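Fructose-bisphosphate aldolase (PDB 2FJK) is a bacterial class II aldolase with a TIM-barrel fold, found here in a four-chain assembly with 1,3-dihydroxyacetonephosphate bound. Local coordinates at residues A[47-50]-A[51-54]; A[109-112]-A[113-117]; A[188-191]-A[192-195]. All blocks are in the same frame, centred on the assembly; numbering follows the deposited sequence.

Contact 1 of 3, residues A[47-50]-A[51-54]; sequences ALSE and GAMK
Gly51 comes up against Ser49 at the start of helix 50-68. Its N lies 3.1 Å from Ser49 OG. At Ala52 the hydroxyl makes its defined bond: Ala52 N donates to Ser49 OG at 2.9 Å, with an N-H...O angle of 155°. The torsion of Ser49 allows this. OG sits between the backbone N and the carbonyl carbon (chi1 67°), which turns it to the amides of the first turn. The methyl of Ala52 lies alongside Leu48, CB to CB 4.0 Å. Leu48 also touches Leu60 and Val64 further along the same helix, and Phe96 of a loop. At Met53, a selenomethionine, the backbone N donates to Ser49 O at 3.1 Å. Ser49 thus binds the helix start twice, through its side chain and through its carbonyl. Met53 CG passes 3.7 Å from the same Ser49 O, and the chain then leads away toward Leu79 and Phe96. Lys54 N closes the next turn on Glu50 O at 3.0 Å. The carboxylate of Glu50 points elsewhere and takes hydrogen bonds from Ser83 N and from the side chain of Ser87. Arg278 of the second subunit packs on Ser49, whose side chain is about 8 Å from the bound 1,3-dihydroxyacetonephosphate. This is a serine N-cap where a barrel strand, 44-47, turns into its helix in a TIM-barrel fold.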
loop_
_atom_site.group_PDB
_atom_site.type_symbol
_atom_site.label_atom_id
_atom_site.label_comp_id
_atom_site.label_asym_id
_atom_site.label_seq_id
_atom_site.Cartn_x
_atom_site.Cartn_y
_atom_site.Cartn_z
ATOM N N ALA A 47 0.936 -19.719 -1.853
ATOM C CA ALA A 47 2.307 -20.194 -1.998
ATOM C C ALA A 47 2.976 -19.664 -3.252
ATOM O O ALA A 47 2.403 -19.689 -4.342
ATOM C CB ALA A 47 2.333 -21.735 -2.003
ATOM N N LEU A 48 4.192 -19.168 -3.088
ATOM C CA LEU A 48 4.938 -18.666 -4.216
ATOM C C LEU A 48 6.329 -19.278 -4.258
ATOM O O LEU A 48 7.150 -19.025 -3.390
ATOM C CB LEU A 48 5.064 -17.147 -4.157
ATOM C CG LEU A 48 3.851 -16.306 -4.544
ATOM C CD1 LEU A 48 2.806 -16.344 -3.427
ATOM C CD2 LEU A 48 4.317 -14.881 -4.803
ATOM N N SER A 49 6.597 -20.071 -5.287
ATOM C CA SER A 49 7.910 -20.686 -5.434
ATOM C C SER A 49 8.878 -19.572 -5.796
ATOM O O SER A 49 8.493 -18.398 -5.904
ATOM C CB SER A 49 7.881 -21.705 -6.568
ATOM O OG SER A 49 7.700 -21.035 -7.812
ATOM N N GLU A 50 10.140 -19.933 -5.983
ATOM C CA GLU A 50 11.142 -18.960 -6.376
ATOM C C GLU A 50 10.887 -18.632 -7.843
ATOM O O GLU A 50 11.212 -17.534 -8.315
ATOM C CB GLU A 50 12.544 -19.536 -6.176
ATOM C CG GLU A 50 13.257 -18.944 -4.968
ATOM C CD GLU A 50 14.519 -19.695 -4.608
ATOM O OE1 GLU A 50 15.278 -20.058 -5.528
ATOM O OE2 GLU A 50 14.757 -19.919 -3.404
ATOM N N GLY A 51 10.285 -19.586 -8.556
ATOM C CA GLY A 51 9.964 -19.374 -9.959
ATOM C C GLY A 51 8.856 -18.332 -10.059
ATOM O O GLY A 51 8.877 -17.457 -10.931
ATOM N N ALA A 52 7.889 -18.420 -9.146
ATOM C CA ALA A 52 6.781 -17.482 -9.114
ATOM C C ALA A 52 7.341 -16.092 -8.865
ATOM O O ALA A 52 6.997 -15.140 -9.552
ATOM C CB ALA A 52 5.794 -17.856 -8.009
HETATM N N MSE A 53 8.216 -15.977 -7.878
HETATM C CA MSE A 53 8.809 -14.683 -7.566
HETATM C C MSE A 53 9.593 -14.074 -8.725
HETATM O O MSE A 53 9.542 -12.867 -8.933
HETATM C CB MSE A 53 9.682 -14.797 -6.322
HETATM C CG MSE A 53 8.853 -14.815 -5.039
HETATM SE SE MSE A 53 9.950 -14.940 -3.481
HETATM C CE MSE A 53 10.323 -13.052 -3.234
ATOM N N LYS A 54 10.311 -14.901 -9.479
ATOM C CA LYS A 54 11.069 -14.408 -10.627
ATOM C C LYS A 54 10.087 -13.992 -11.721
ATOM O O LYS A 54 10.186 -12.903 -12.275
ATOM C CB LYS A 54 12.004 -15.496 -11.168
ATOM C CG LYS A 54 12.865 -15.060 -12.348
ATOM C CD LYS A 54 13.616 -16.249 -12.943
ATOM C CE LYS A 54 14.856 -15.821 -13.729
ATOM N NZ LYS A 54 14.550 -14.967 -14.908
#

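Contact 2 of 3, residues A[109-112]-A[113-117]; sequences ETNV and RETKR
Arg113 folds back over Thr110 on the first turns of helix 108-124. This helix is the crossover of a beta-alpha-beta unit, between strands 98-101 and 128-133 of the TIM barrel. Backbone bonds set the spacing. Arg113 N donates to Glu109 O, Glu114 N to Thr110 O, Thr115 N to Asn111 O and Lys116 N to Val112 O, all i to i+4. The bond from Glu114 N is 2.9 Å long and almost straight at 173°.

The packing contacts lie on the outer side. The Arg113 chain bends at chi3 (-47°), which carries the guanidinium back along the helix. Thr110 CA then lies over the centre of one of its faces, 4.0 Å above the plane. Arg113 NH1 meets the methyl CG2 of Thr110 at 3.7 Å. Thr110 OG1 has its hydrogen bond with Asp107, just before this turn. Glu114 runs beside Thr110, pointing the same way, with its CG 4.2 Å from Thr110 CG2.

Charges have partners beyond these turns. Glu109 forms a salt bridge with Arg164, and Arg117 makes a cation-pi contact with Tyr85.

On the buried side, Asn111, Val112 and Thr115 pack on Phe161 of helix 155-164. Asn111 ND2 bonds to Glu132 O, which ties the helix to strand 128-133. The hydroxyl of Thr115 can serve either of two oxygens, and which one it serves is not settled. Asn111 O is 2.9 Å from Thr115 OG1, and Asn111 OD1 is 3.0 Å from it.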
loop_
_atom_site.group_PDB
_atom_site.type_symbol
_atom_site.label_atom_id
_atom_site.label_comp_id
_atom_site.label_asym_id
_atom_site.label_seq_id
_atom_site.Cartn_x
_atom_site.Cartn_y
_atom_site.Cartn_z
ATOM N N GLU A 109 23.421 -32.188 9.646
ATOM C CA GLU A 109 24.025 -31.014 10.275
ATOM C C GLU A 109 23.936 -29.756 9.423
ATOM O O GLU A 109 23.693 -28.667 9.945
ATOM C CB GLU A 109 25.492 -31.285 10.638
ATOM C CG GLU A 109 25.696 -32.252 11.807
ATOM C CD GLU A 109 25.011 -31.788 13.080
ATOM O OE1 GLU A 109 25.213 -30.619 13.471
ATOM O OE2 GLU A 109 24.277 -32.594 13.689
ATOM N N THR A 110 24.139 -29.894 8.117
ATOM C CA THR A 110 24.057 -28.737 7.229
ATOM C C THR A 110 22.611 -28.257 7.101
ATOM O O THR A 110 22.358 -27.061 7.001
ATOM C CB THR A 110 24.612 -29.067 5.831
ATOM O OG1 THR A 110 25.969 -29.514 5.961
ATOM C CG2 THR A 110 24.585 -27.825 4.926
ATOM N N ASN A 111 21.669 -29.197 7.112
ATOM C CA ASN A 111 20.252 -28.871 7.002
ATOM C C ASN A 111 19.904 -28.054 8.235
ATOM O O ASN A 111 19.394 -26.938 8.129
ATOM C CB ASN A 111 19.408 -30.148 6.979
ATOM C CG ASN A 111 17.964 -29.892 6.579
ATOM O OD1 ASN A 111 17.467 -28.771 6.675
ATOM N ND2 ASN A 111 17.277 -30.945 6.139
ATOM N N VAL A 112 20.201 -28.629 9.402
ATOM C CA VAL A 112 19.954 -27.982 10.685
ATOM C C VAL A 112 20.601 -26.606 10.713
ATOM O O VAL A 112 19.972 -25.628 11.118
ATOM C CB VAL A 112 20.530 -28.805 11.853
ATOM C CG1 VAL A 112 20.526 -27.973 13.128
ATOM C CG2 VAL A 112 19.715 -30.073 12.048
ATOM N N ARG A 113 21.856 -26.534 10.281
ATOM C CA ARG A 113 22.589 -25.274 10.262
ATOM C C ARG A 113 21.881 -24.215 9.424
ATOM O O ARG A 113 21.582 -23.122 9.905
ATOM C CB ARG A 113 23.987 -25.493 9.698
ATOM C CG ARG A 113 24.822 -24.229 9.572
ATOM C CD ARG A 113 25.960 -24.469 8.598
ATOM N NE ARG A 113 26.631 -25.730 8.888
ATOM C CZ ARG A 113 27.264 -26.464 7.980
ATOM N NH1 ARG A 113 27.315 -26.062 6.716
ATOM N NH2 ARG A 113 27.837 -27.606 8.338
ATOM N N GLU A 114 21.627 -24.545 8.162
ATOM C CA GLU A 114 20.957 -23.623 7.250
ATOM C C GLU A 114 19.566 -23.235 7.765
ATOM O O GLU A 114 19.240 -22.060 7.859
ATOM C CB GLU A 114 20.837 -24.265 5.866
ATOM C CG GLU A 114 22.152 -24.415 5.116
ATOM C CD GLU A 114 22.618 -23.109 4.508
ATOM O OE1 GLU A 114 21.774 -22.390 3.934
ATOM O OE2 GLU A 114 23.826 -22.803 4.589
ATOM N N THR A 115 18.757 -24.235 8.099
ATOM C CA THR A 115 17.402 -24.009 8.600
ATOM C C THR A 115 17.383 -23.088 9.814
ATOM O O THR A 115 16.614 -22.114 9.857
ATOM C CB THR A 115 16.724 -25.351 8.974
ATOM O OG1 THR A 115 16.601 -26.155 7.796
ATOM C CG2 THR A 115 15.343 -25.129 9.572
ATOM N N LYS A 116 18.242 -23.390 10.787
ATOM C CA LYS A 116 18.339 -22.608 12.012
ATOM C C LYS A 116 18.651 -21.142 11.718
ATOM O O LYS A 116 18.120 -20.241 12.362
ATOM C CB LYS A 116 19.421 -23.187 12.918
ATOM C CG LYS A 116 19.421 -22.631 14.329
ATOM C CD LYS A 116 20.647 -23.136 15.093
ATOM C CE LYS A 116 20.752 -22.520 16.477
ATOM N NZ LYS A 116 22.142 -22.662 17.006
ATOM N N ARG A 117 19.528 -20.913 10.750
ATOM C CA ARG A 117 19.897 -19.557 10.366
ATOM C C ARG A 117 18.668 -18.821 9.826
ATOM O O ARG A 117 18.521 -17.614 10.003
ATOM C CB ARG A 117 20.972 -19.599 9.284
ATOM C CG ARG A 117 21.517 -18.240 8.905
ATOM C CD ARG A 117 22.416 -18.337 7.684
ATOM N NE ARG A 117 23.197 -17.119 7.498
ATOM C CZ ARG A 117 23.883 -16.840 6.397
ATOM N NH1 ARG A 117 23.881 -17.694 5.383
ATOM N NH2 ARG A 117 24.571 -15.709 6.311
#

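Contact 3 of 3, residues A[188-191]-A[192-195]; sequences FIDH and PRLA
Ala195 N donates to His191 O at 2.9 Å, with an N-H...O angle of 159°. The bond closes a turn at the start of helix 191-200. Beside it, Leu194 N donates to Asp190 O at 3.1 Å. The Asp190 carboxylate turns back to the same end of the helix, with CG set opposite the backbone N (chi1 -156°). OD1 then accepts from Arg193 N, although its exact place in the model is less sure. Asp190 stands at the N-cap position of helix 191-200, and is also the centre of an inverse gamma turn. That turn brings the chain from the preceding loop into one of the outer helices of the TIM-barrel fold. A weak bond from His191 N to Ile189 O, 2.8 Å, spans it.

The other carboxylate oxygen faces the Arg193 chain. Asp190 OD2 and Arg193 NH1 form a long salt bridge of 3.9 Å, and the carboxylate and guanidinium planes are 65° apart. Arg193 NE also makes a weak hydrogen bond with Thr153 O. His191 CB lies 3.5 Å from Pro192 CD. The imidazole has its own partner, since NE2 bonds to Asp238 of helix 236-244. Ile189 CG2 sits over one face of that ring, offset toward its rim, 3.8 Å above the plane. Leu194 packs on Ala242 of helix 236-244 and on Ile174.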
loop_
_atom_site.group_PDB
_atom_site.type_symbol
_atom_site.label_atom_id
_atom_site.label_comp_id
_atom_site.label_asym_id
_atom_site.label_seq_id
_atom_site.Cartn_x
_atom_site.Cartn_y
_atom_site.Cartn_z
ATOM N N PHE A 188 2.209 -45.325 -3.181
ATOM C CA PHE A 188 2.220 -45.678 -1.766
ATOM C C PHE A 188 2.530 -44.530 -0.818
ATOM O O PHE A 188 3.504 -43.805 -0.989
ATOM C CB PHE A 188 3.227 -46.801 -1.505
ATOM C CG PHE A 188 3.322 -47.198 -0.057
ATOM C CD1 PHE A 188 2.263 -47.849 0.570
ATOM C CD2 PHE A 188 4.457 -46.896 0.686
ATOM C CE1 PHE A 188 2.333 -48.196 1.916
ATOM C CE2 PHE A 188 4.539 -47.236 2.033
ATOM C CZ PHE A 188 3.476 -47.888 2.650
ATOM N N ILE A 189 1.696 -44.384 0.199
ATOM C CA ILE A 189 1.899 -43.353 1.199
ATOM C C ILE A 189 2.171 -44.065 2.516
ATOM O O ILE A 189 1.351 -44.857 2.978
ATOM C CB ILE A 189 0.655 -42.462 1.360
ATOM C CG1 ILE A 189 0.204 -41.940 -0.007
ATOM C CG2 ILE A 189 0.960 -41.324 2.317
ATOM C CD1 ILE A 189 1.284 -41.259 -0.807
ATOM N N ASP A 190 3.324 -43.786 3.109
ATOM C CA ASP A 190 3.714 -44.412 4.366
ATOM C C ASP A 190 2.946 -43.804 5.533
ATOM O O ASP A 190 3.468 -42.958 6.255
ATOM C CB ASP A 190 5.215 -44.229 4.593
ATOM C CG ASP A 190 5.797 -45.291 5.496
ATOM O OD1 ASP A 190 5.198 -45.559 6.557
ATOM O OD2 ASP A 190 6.859 -45.851 5.146
ATOM N N HIS A 191 1.709 -44.243 5.722
ATOM C CA HIS A 191 0.878 -43.716 6.799
ATOM C C HIS A 191 1.403 -44.019 8.198
ATOM O O HIS A 191 1.344 -43.164 9.083
ATOM C CB HIS A 191 -0.556 -44.223 6.647
ATOM C CG HIS A 191 -1.289 -43.607 5.494
ATOM N ND1 HIS A 191 -1.495 -42.247 5.387
ATOM C CD2 HIS A 191 -1.878 -44.163 4.409
ATOM C CE1 HIS A 191 -2.182 -41.992 4.287
ATOM N NE2 HIS A 191 -2.428 -43.138 3.675
ATOM N N PRO A 192 1.926 -45.238 8.422
ATOM C CA PRO A 192 2.447 -45.568 9.751
ATOM C C PRO A 192 3.592 -44.632 10.094
ATOM O O PRO A 192 3.717 -44.171 11.226
ATOM C CB PRO A 192 2.915 -47.013 9.590
ATOM C CG PRO A 192 1.977 -47.545 8.558
ATOM C CD PRO A 192 1.945 -46.424 7.551
ATOM N N ARG A 193 4.429 -44.366 9.095
ATOM C CA ARG A 193 5.570 -43.480 9.257
ATOM C C ARG A 193 5.081 -42.089 9.660
ATOM O O ARG A 193 5.636 -41.456 10.555
ATOM C CB ARG A 193 6.341 -43.391 7.943
ATOM C CG ARG A 193 7.674 -42.713 8.063
ATOM C CD ARG A 193 8.392 -42.658 6.732
ATOM N NE ARG A 193 9.830 -42.637 6.955
ATOM C CZ ARG A 193 10.567 -43.720 7.169
ATOM N NH1 ARG A 193 10.002 -44.919 7.170
ATOM N NH2 ARG A 193 11.862 -43.598 7.418
ATOM N N LEU A 194 4.037 -41.615 8.986
ATOM C CA LEU A 194 3.476 -40.304 9.292
ATOM C C LEU A 194 2.993 -40.316 10.745
ATOM O O LEU A 194 3.232 -39.377 11.508
ATOM C CB LEU A 194 2.311 -40.002 8.344
ATOM C CG LEU A 194 1.561 -38.675 8.517
ATOM C CD1 LEU A 194 2.541 -37.496 8.500
ATOM C CD2 LEU A 194 0.543 -38.538 7.398
ATOM N N ALA A 195 2.330 -41.405 11.124
ATOM C CA ALA A 195 1.810 -41.551 12.478
ATOM C C ALA A 195 2.908 -41.454 13.535
ATOM O O ALA A 195 2.727 -40.790 14.552
ATOM C CB ALA A 195 1.056 -42.884 12.608
#

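All three contacts are local and partly buried, but they hold different helices. Contact 1 is the most central, with its centre about 12 Å from the centre of the chain; contact 3 lies at about 18 Å and contact 2 at about 22 Å. Contacts 1 and 3 both cap the start of a helix, one with a neutral hydroxyl and the other with a carboxylate that also faces an arginine. They are on opposite sides of the chain's centre. Contact 2 lies wholly within helix 108-124 and shows an outer charged side and a buried side packed on helix 155-164. A second subunit packs against contact 1, while no other chain touches contact 3.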